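Local coordinates for minor fimbrium subunit Mfa5 (Porphyromonas gingivalis ATCC 33277, PDB 6TNJ), which is an accessory subunit of minor fimbriae that mediate biofilm formation and adhesion to host cells and other bacteria, represented here by its von Willebrand factor type A domain, at residues V14-S19 and M116-A121; I26-S31 and I244-G249; I33-R38 and N275-F280. One frame throughout, in Å; residues are numbered along the deposited sequence. Where two conformers were deposited one is given.

Contact 1: residues V14-S19 and M116-A121. With CA (calcium ion), chain C.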
# COMPACT_ATOMS: atom_id res chain seq x y z
N VAL A 14 7.40 1.35 -2.82
CA VAL A 14 6.82 0.64 -1.68
C VAL A 14 6.32 -0.69 -2.22
O VAL A 14 5.32 -0.74 -2.94
CB VAL A 14 5.67 1.43 -1.03
CG1 VAL A 14 5.14 0.67 0.19
CG2 VAL A 14 6.12 2.82 -0.67
N ILE A 15 7.01 -1.78 -1.87
CA ILE A 15 6.75 -3.08 -2.48
C ILE A 15 6.25 -4.05 -1.43
O ILE A 15 6.94 -4.34 -0.45
CB ILE A 15 8.00 -3.66 -3.18
CG1 ILE A 15 8.58 -2.67 -4.19
CG2 ILE A 15 7.64 -4.96 -3.83
CD1 ILE A 15 7.66 -2.33 -5.32
N ASP A 16 5.06 -4.59 -1.65
CA ASP A 16 4.49 -5.65 -0.82
C ASP A 16 5.23 -6.98 -1.08
O ASP A 16 5.22 -7.49 -2.20
CB ASP A 16 3.01 -5.76 -1.19
CG ASP A 16 2.26 -6.80 -0.39
OD1 ASP A 16 2.87 -7.45 0.49
OD2 ASP A 16 1.05 -6.96 -0.69
N GLN A 17 5.83 -7.55 -0.03
CA GLN A 17 6.50 -8.84 -0.11
C GLN A 17 5.79 -9.87 0.77
O GLN A 17 6.42 -10.69 1.45
CB GLN A 17 8.00 -8.74 0.26
CG GLN A 17 8.33 -8.22 1.66
CD GLN A 17 9.79 -8.41 2.07
OE1 GLN A 17 10.71 -8.40 1.25
NE2 GLN A 17 9.99 -8.58 3.37
N SER A 18 4.47 -9.87 0.75
CA SER A 18 3.71 -10.84 1.53
C SER A 18 3.93 -12.25 0.97
O SER A 18 4.43 -12.45 -0.14
CB SER A 18 2.22 -10.51 1.52
OG SER A 18 2.00 -9.24 2.11
N SER A 19 3.55 -13.25 1.79
CA SER A 19 3.73 -14.66 1.46
C SER A 19 3.17 -15.05 0.09
O SER A 19 3.69 -15.95 -0.55
CB SER A 19 3.07 -15.51 2.56
OG SER A 19 3.83 -15.44 3.74
N MET A 116 2.99 -1.07 -4.78
CA MET A 116 2.67 -2.30 -5.47
C MET A 116 2.26 -3.33 -4.44
O MET A 116 3.00 -3.56 -3.48
CB MET A 116 3.90 -2.75 -6.25
CG MET A 116 3.75 -4.01 -7.01
SD MET A 116 5.35 -4.49 -7.70
CE MET A 116 4.98 -6.21 -7.87
N SER A 117 1.08 -3.94 -4.63
CA SER A 117 0.57 -4.96 -3.73
C SER A 117 -0.23 -6.00 -4.52
O SER A 117 -0.94 -5.67 -5.47
CB SER A 117 -0.29 -4.35 -2.63
OG SER A 117 -0.90 -5.35 -1.84
N ASP A 118 -0.09 -7.27 -4.11
CA ASP A 118 -0.80 -8.39 -4.72
C ASP A 118 -1.93 -8.90 -3.83
O ASP A 118 -2.36 -10.05 -3.99
CB ASP A 118 0.17 -9.53 -5.05
CG ASP A 118 0.65 -10.27 -3.83
OD1 ASP A 118 0.70 -9.67 -2.74
OD2 ASP A 118 0.96 -11.46 -3.95
N GLY A 119 -2.43 -8.10 -2.91
CA GLY A 119 -3.49 -8.67 -2.09
C GLY A 119 -4.18 -7.65 -1.22
O GLY A 119 -3.89 -6.45 -1.26
N LEU A 120 -5.13 -8.15 -0.43
CA LEU A 120 -5.80 -7.33 0.56
C LEU A 120 -4.85 -6.98 1.68
O LEU A 120 -4.07 -7.82 2.13
CB LEU A 120 -6.95 -8.10 1.19
CG LEU A 120 -8.05 -8.68 0.33
CD1 LEU A 120 -9.00 -9.44 1.21
CD2 LEU A 120 -8.72 -7.56 -0.32
N ALA A 121 -4.98 -5.76 2.19
CA ALA A 121 -4.32 -5.43 3.45
C ALA A 121 -4.97 -6.24 4.56
O ALA A 121 -6.19 -6.41 4.59
CB ALA A 121 -4.43 -3.92 3.72
CA CA C . -0.21 -10.67 -0.80
O HOH W 1 -0.71 -8.90 -0.26
O HOH W 2 -2.56 -11.95 -1.75
O HOH W 3 -1.68 -11.70 0.58

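Contact 2: residues I26-S31 and I244-G249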
# COMPACT_ATOMS: atom_id res chain seq x y z
N ILE A 26 5.60 -17.92 -7.12
CA ILE A 26 6.90 -17.27 -7.15
C ILE A 26 7.13 -16.44 -8.41
O ILE A 26 7.97 -15.55 -8.40
CB ILE A 26 7.99 -18.34 -6.96
CG1 ILE A 26 9.35 -17.69 -6.73
CG2 ILE A 26 8.04 -19.27 -8.17
CD1 ILE A 26 9.52 -17.06 -5.39
N ALA A 27 6.38 -16.68 -9.49
CA ALA A 27 6.49 -15.81 -10.66
C ALA A 27 6.23 -14.36 -10.31
O ALA A 27 6.74 -13.44 -10.97
CB ALA A 27 5.52 -16.23 -11.75
N ARG A 28 5.37 -14.14 -9.32
CA ARG A 28 5.09 -12.79 -8.86
C ARG A 28 6.34 -12.12 -8.34
O ARG A 28 6.69 -11.02 -8.78
CB ARG A 28 4.03 -12.86 -7.76
CG ARG A 28 2.64 -13.35 -8.21
CD ARG A 28 1.58 -13.08 -7.15
NE ARG A 28 0.29 -13.68 -7.50
CZ ARG A 28 -0.73 -13.81 -6.65
NH1 ARG A 28 -0.65 -13.34 -5.41
NH2 ARG A 28 -1.84 -14.42 -7.06
N LEU A 29 7.03 -12.77 -7.41
CA LEU A 29 8.23 -12.17 -6.83
C LEU A 29 9.28 -11.95 -7.90
O LEU A 29 9.91 -10.88 -7.96
CB LEU A 29 8.76 -13.07 -5.72
CG LEU A 29 10.01 -12.49 -5.03
CD1 LEU A 29 9.60 -11.36 -4.13
CD2 LEU A 29 10.78 -13.53 -4.25
N LYS A 30 9.47 -12.94 -8.76
CA LYS A 30 10.53 -12.84 -9.75
C LYS A 30 10.29 -11.68 -10.70
O LYS A 30 11.23 -10.95 -11.02
CB LYS A 30 10.62 -14.16 -10.51
CG LYS A 30 11.25 -15.28 -9.70
CD LYS A 30 11.55 -16.46 -10.63
CE LYS A 30 11.86 -17.74 -9.89
NZ LYS A 30 12.08 -18.82 -10.91
N SER A 31 9.05 -11.50 -11.16
CA SER A 31 8.78 -10.37 -12.04
C SER A 31 8.87 -9.04 -11.29
O SER A 31 9.30 -8.03 -11.86
CB SER A 31 7.41 -10.53 -12.68
OG SER A 31 7.19 -9.51 -13.62
N ILE A 244 0.06 -0.13 -8.30
CA ILE A 244 -0.02 -1.33 -9.14
C ILE A 244 -0.77 -2.39 -8.34
O ILE A 244 -0.25 -2.89 -7.33
CB ILE A 244 1.36 -1.83 -9.56
CG1 ILE A 244 2.11 -0.71 -10.27
CG2 ILE A 244 1.21 -3.10 -10.42
CD1 ILE A 244 3.59 -1.00 -10.52
N GLY A 245 -1.98 -2.70 -8.77
CA GLY A 245 -2.71 -3.86 -8.30
C GLY A 245 -2.16 -5.10 -8.99
O GLY A 245 -2.43 -5.32 -10.17
N TYR A 246 -1.42 -5.93 -8.27
CA TYR A 246 -0.60 -6.98 -8.87
C TYR A 246 -1.24 -8.36 -8.77
O TYR A 246 -1.42 -8.90 -7.68
CB TYR A 246 0.76 -6.97 -8.17
CG TYR A 246 1.87 -7.80 -8.81
CD1 TYR A 246 1.99 -7.88 -10.18
CD2 TYR A 246 2.80 -8.47 -8.02
CE1 TYR A 246 3.00 -8.59 -10.76
CE2 TYR A 246 3.85 -9.19 -8.60
CZ TYR A 246 3.92 -9.24 -9.98
OH TYR A 246 4.91 -9.93 -10.59
N ASP A 247 -1.60 -8.92 -9.94
CA ASP A 247 -2.11 -10.30 -10.07
C ASP A 247 -3.33 -10.52 -9.19
O ASP A 247 -3.45 -11.55 -8.52
CB ASP A 247 -1.03 -11.33 -9.74
CG ASP A 247 -1.16 -12.62 -10.53
OD1 ASP A 247 -1.92 -12.68 -11.53
OD2 ASP A 247 -0.48 -13.59 -10.13
N LEU A 248 -4.25 -9.56 -9.20
CA LEU A 248 -5.40 -9.63 -8.30
C LEU A 248 -6.54 -10.51 -8.81
O LEU A 248 -7.53 -10.68 -8.11
CB LEU A 248 -5.90 -8.21 -8.03
CG LEU A 248 -4.84 -7.26 -7.48
CD1 LEU A 248 -5.46 -5.91 -7.21
CD2 LEU A 248 -4.24 -7.85 -6.21
N GLY A 249 -6.43 -11.09 -10.01
CA GLY A 249 -7.39 -12.14 -10.38
C GLY A 249 -8.87 -11.81 -10.30
O GLY A 249 -9.67 -12.67 -9.89

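Contact 3: residues I33-R38 and N275-F280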
# COMPACT_ATOMS: atom_id res chain seq x y z
N ILE A 33 10.95 -8.39 -8.94
CA ILE A 33 12.38 -8.12 -8.82
C ILE A 33 12.95 -7.64 -10.16
O ILE A 33 13.72 -6.67 -10.20
CB ILE A 33 13.09 -9.37 -8.28
CG1 ILE A 33 12.70 -9.56 -6.81
CG2 ILE A 33 14.60 -9.30 -8.43
CD1 ILE A 33 13.31 -10.76 -6.12
N ALA A 34 12.56 -8.28 -11.26
CA ALA A 34 13.05 -7.87 -12.57
C ALA A 34 12.56 -6.47 -12.91
O ALA A 34 13.33 -5.63 -13.39
CB ALA A 34 12.60 -8.87 -13.64
N SER A 35 11.28 -6.18 -12.66
CA SER A 35 10.71 -4.90 -13.03
C SER A 35 11.17 -3.79 -12.10
O SER A 35 11.40 -2.66 -12.55
CB SER A 35 9.18 -4.96 -13.03
OG SER A 35 8.69 -5.75 -14.10
N GLY A 36 11.29 -4.09 -10.80
CA GLY A 36 11.83 -3.10 -9.88
C GLY A 36 13.20 -2.62 -10.30
O GLY A 36 13.49 -1.42 -10.30
N GLN A 37 14.08 -3.55 -10.68
CA GLN A 37 15.42 -3.14 -11.10
C GLN A 37 15.36 -2.37 -12.40
O GLN A 37 16.07 -1.38 -12.59
CB GLN A 37 16.32 -4.36 -11.24
CG GLN A 37 16.62 -5.04 -9.94
CD GLN A 37 17.53 -6.23 -10.14
OE1 GLN A 37 18.74 -6.11 -10.05
NE2 GLN A 37 16.94 -7.38 -10.46
N ARG A 38 14.49 -2.82 -13.31
CA ARG A 38 14.32 -2.12 -14.57
C ARG A 38 13.91 -0.67 -14.34
O ARG A 38 14.45 0.24 -14.99
CB ARG A 38 13.28 -2.86 -15.41
CG ARG A 38 12.90 -2.20 -16.72
CD ARG A 38 11.69 -2.91 -17.34
NE ARG A 38 11.25 -2.28 -18.59
CZ ARG A 38 11.79 -2.53 -19.77
NH1 ARG A 38 12.80 -3.39 -19.87
NH2 ARG A 38 11.33 -1.92 -20.87
N ASN A 275 3.07 -8.78 -17.56
CA ASN A 275 3.04 -7.42 -18.09
C ASN A 275 3.42 -6.34 -17.07
O ASN A 275 3.25 -5.15 -17.36
CB ASN A 275 1.66 -7.12 -18.72
CG ASN A 275 0.53 -7.00 -17.72
OD1 ASN A 275 0.76 -6.77 -16.54
ND2 ASN A 275 -0.70 -7.14 -18.21
N LEU A 276 3.98 -6.72 -15.92
CA LEU A 276 4.36 -5.74 -14.91
C LEU A 276 5.34 -4.69 -15.45
O LEU A 276 5.22 -3.49 -15.15
CB LEU A 276 4.98 -6.46 -13.72
CG LEU A 276 5.37 -5.58 -12.53
CD1 LEU A 276 4.13 -4.84 -12.00
CD2 LEU A 276 6.03 -6.42 -11.47
N ALA A 277 6.34 -5.12 -16.22
CA ALA A 277 7.33 -4.16 -16.71
C ALA A 277 6.67 -3.04 -17.50
O ALA A 277 7.15 -1.89 -17.46
CB ALA A 277 8.38 -4.87 -17.57
N ALA A 278 5.59 -3.34 -18.22
CA ALA A 278 4.92 -2.28 -18.96
C ALA A 278 4.31 -1.24 -18.01
O ALA A 278 4.27 -0.05 -18.34
CB ALA A 278 3.85 -2.86 -19.87
N ALA A 279 3.83 -1.67 -16.84
CA ALA A 279 3.27 -0.69 -15.90
C ALA A 279 4.37 0.20 -15.33
O ALA A 279 4.20 1.42 -15.24
CB ALA A 279 2.53 -1.41 -14.76
N PHE A 280 5.51 -0.38 -14.94
CA PHE A 280 6.60 0.45 -14.46
C PHE A 280 7.13 1.36 -15.55
O PHE A 280 7.53 2.50 -15.29
CB PHE A 280 7.73 -0.40 -13.90
CG PHE A 280 7.55 -0.78 -12.49
CD1 PHE A 280 7.85 0.10 -11.47
CD2 PHE A 280 7.09 -2.05 -12.17
CE1 PHE A 280 7.69 -0.27 -10.15
CE2 PHE A 280 6.92 -2.40 -10.85
CZ PHE A 280 7.24 -1.52 -9.85

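Contact 1: residues V14-S19 and M116-A121
D16 and D118 bring two carboxylate oxygens close together beside a calcium ion. In the D16 conformer described, OD2 of D16 lies 3.4 Å from OD1 of D118, and both atoms are acceptors. The carboxylate planes stand 79° apart, and the side chains cross at about a right angle. The two groups serve the metal differently. OD1 of D118 binds the calcium directly at 2.4 Å. D16 may reach it through a water that donates to D16 OD2. That water sits implausibly close to the ion, so the link is doubtful. S20 OG is a further ligand, and two more waters lie at the ion. The other oxygen of D118 pairs with R28.

D16 OD2 also accepts from S117 OG at 2.8 Å, on its anti side and 17° out of the carboxylate plane. With CG anti to the backbone N (chi1 -179°), the carboxylate of D16 is carried to S117 OG. S117 OG in turn accepts a weak hydrogen bond from G119 N. At the other oxygen, S18 N donates to D16 OD1 at 2.9 Å from above the carboxylate plane, closing an Asx turn. These bonds hold the buried carboxylate at both oxygens.

Behind the site the strands are parallel, with I15 paired to M116. M116 N donates to V14 O at 3.0 Å, and D16 N donates to M116 O at 2.9 Å. I15 CD1 packs against M116 CB at 3.9 Å, on one face of the sheet.

The sequence from D16 to S20 fits the D-x-S-x-S pattern. With D118 just beyond the end of the adjacent strand, the arrangement matches the metal ion-dependent adhesion site (MIDAS) of von Willebrand factor type A domains, here with calcium bound.

Contact 2: residues I26-S31 and I244-G249
R28 meets Y246 and D247 with different parts of the same residue. Its carbonyl oxygen accepts from the phenol, and its guanidinium binds the carboxylate. Y246 OH donates to R28 O at 2.8 Å. The hydroxyl lies in the carbonyl plane, on a lone pair, with a C=O...donor angle of 114°. This satisfies the hydroxyl proton of a buried tyrosine. R28 O lies at the Y246 ring edge, in its plane, and Y246 CE2 is 3.8 Å from R28 CB. S31 CB lies 3.3 Å from Y246 OH, while S31 OG is bonded to P273 O.

The R28 chain is extended from CG to NE and reaches beyond the helix toward the strand end. R28 NE donates to D247 OD2 at 2.7 Å in a salt bridge. The oxygen is met on its anti side, and the guanidinium and carboxylate planes are 81° apart. The pair is therefore not a flat bidentate one. D247 CB lies over one guanidinium face. R28 NH1 goes to D118 OD2, so one arginine serves two acids.

D118 binds calcium through its other oxygen. R28 is thus a second-shell residue of the MIDAS-like site in this von Willebrand factor type A domain.

Contact 3: residues I33-R38 and N275-F280
Two helices on the same side of the central sheet of a von Willebrand factor type A fold pack side by side here, S35 facing L276, A277 and F280. Their short segments run nearly parallel, with a signed crossing angle of -23°. The axes approach to 9.1 Å. Small residues permit this: S35 and A277 are the nearest pair, with CA atoms 5.1 Å apart.

S35 fills the centre of the contact. S35 OG is 3.2 Å from A277 N, but the angle is too poor for a hydrogen bond. OG lies beside its own backbone N (chi1 -70°) and makes a weak bond back to S31 O, one turn earlier in the helix. S35 OG also rests against A277 CB at 3.6 Å and L276 CG at 3.7 Å. The rest of the S35 side chain meets the phenylalanine: S35 CB is 3.7 Å from F280 CD2. S35 O lies above one face of the F280 ring, offset toward the rim, while L276 CG sits at the ring edge.

R38 extends the contact by one turn. Its CG lies anti to the backbone N (chi1 175°), and its extended chain passes A277, with R38 CD 3.9 Å from A277 CB. The methyl group therefore touches both S35 and R38. The charged end goes on to D281, which receives NE in a salt bridge.

Beneath the helix pair lies the sheet. L276 and F280 both touch I244 of strand 240-246 and M116 of strand 110-117. L276 also reaches A271 of strand 268-271. On its other flank, helix 26-43 meets helix 74-82 through I33 and Q37.

Overall arrangement
Contact 1 lies within the sheet at the calcium site, and contacts 2 and 3 follow helix 26-43 away from it. Contacts 1 and 2 have centres about 9 Å apart and are joined where D118 OD2 meets R28 NH1 at 2.9 Å. S117 O and Y246 N, 2.9 Å apart, probably add a strand-to-strand hydrogen bond. Contacts 2 and 3 have centres about 10 Å apart. I244 CD1 packs on F280 CE2 at 3.6 Å, and Y246 OH lies 3.8 Å from L276 CD2. Contact 3 is the farthest from the metal: the L276 side chain is about 13 Å from the calcium bound by S20 and D118, against about 5 Å for that of R28.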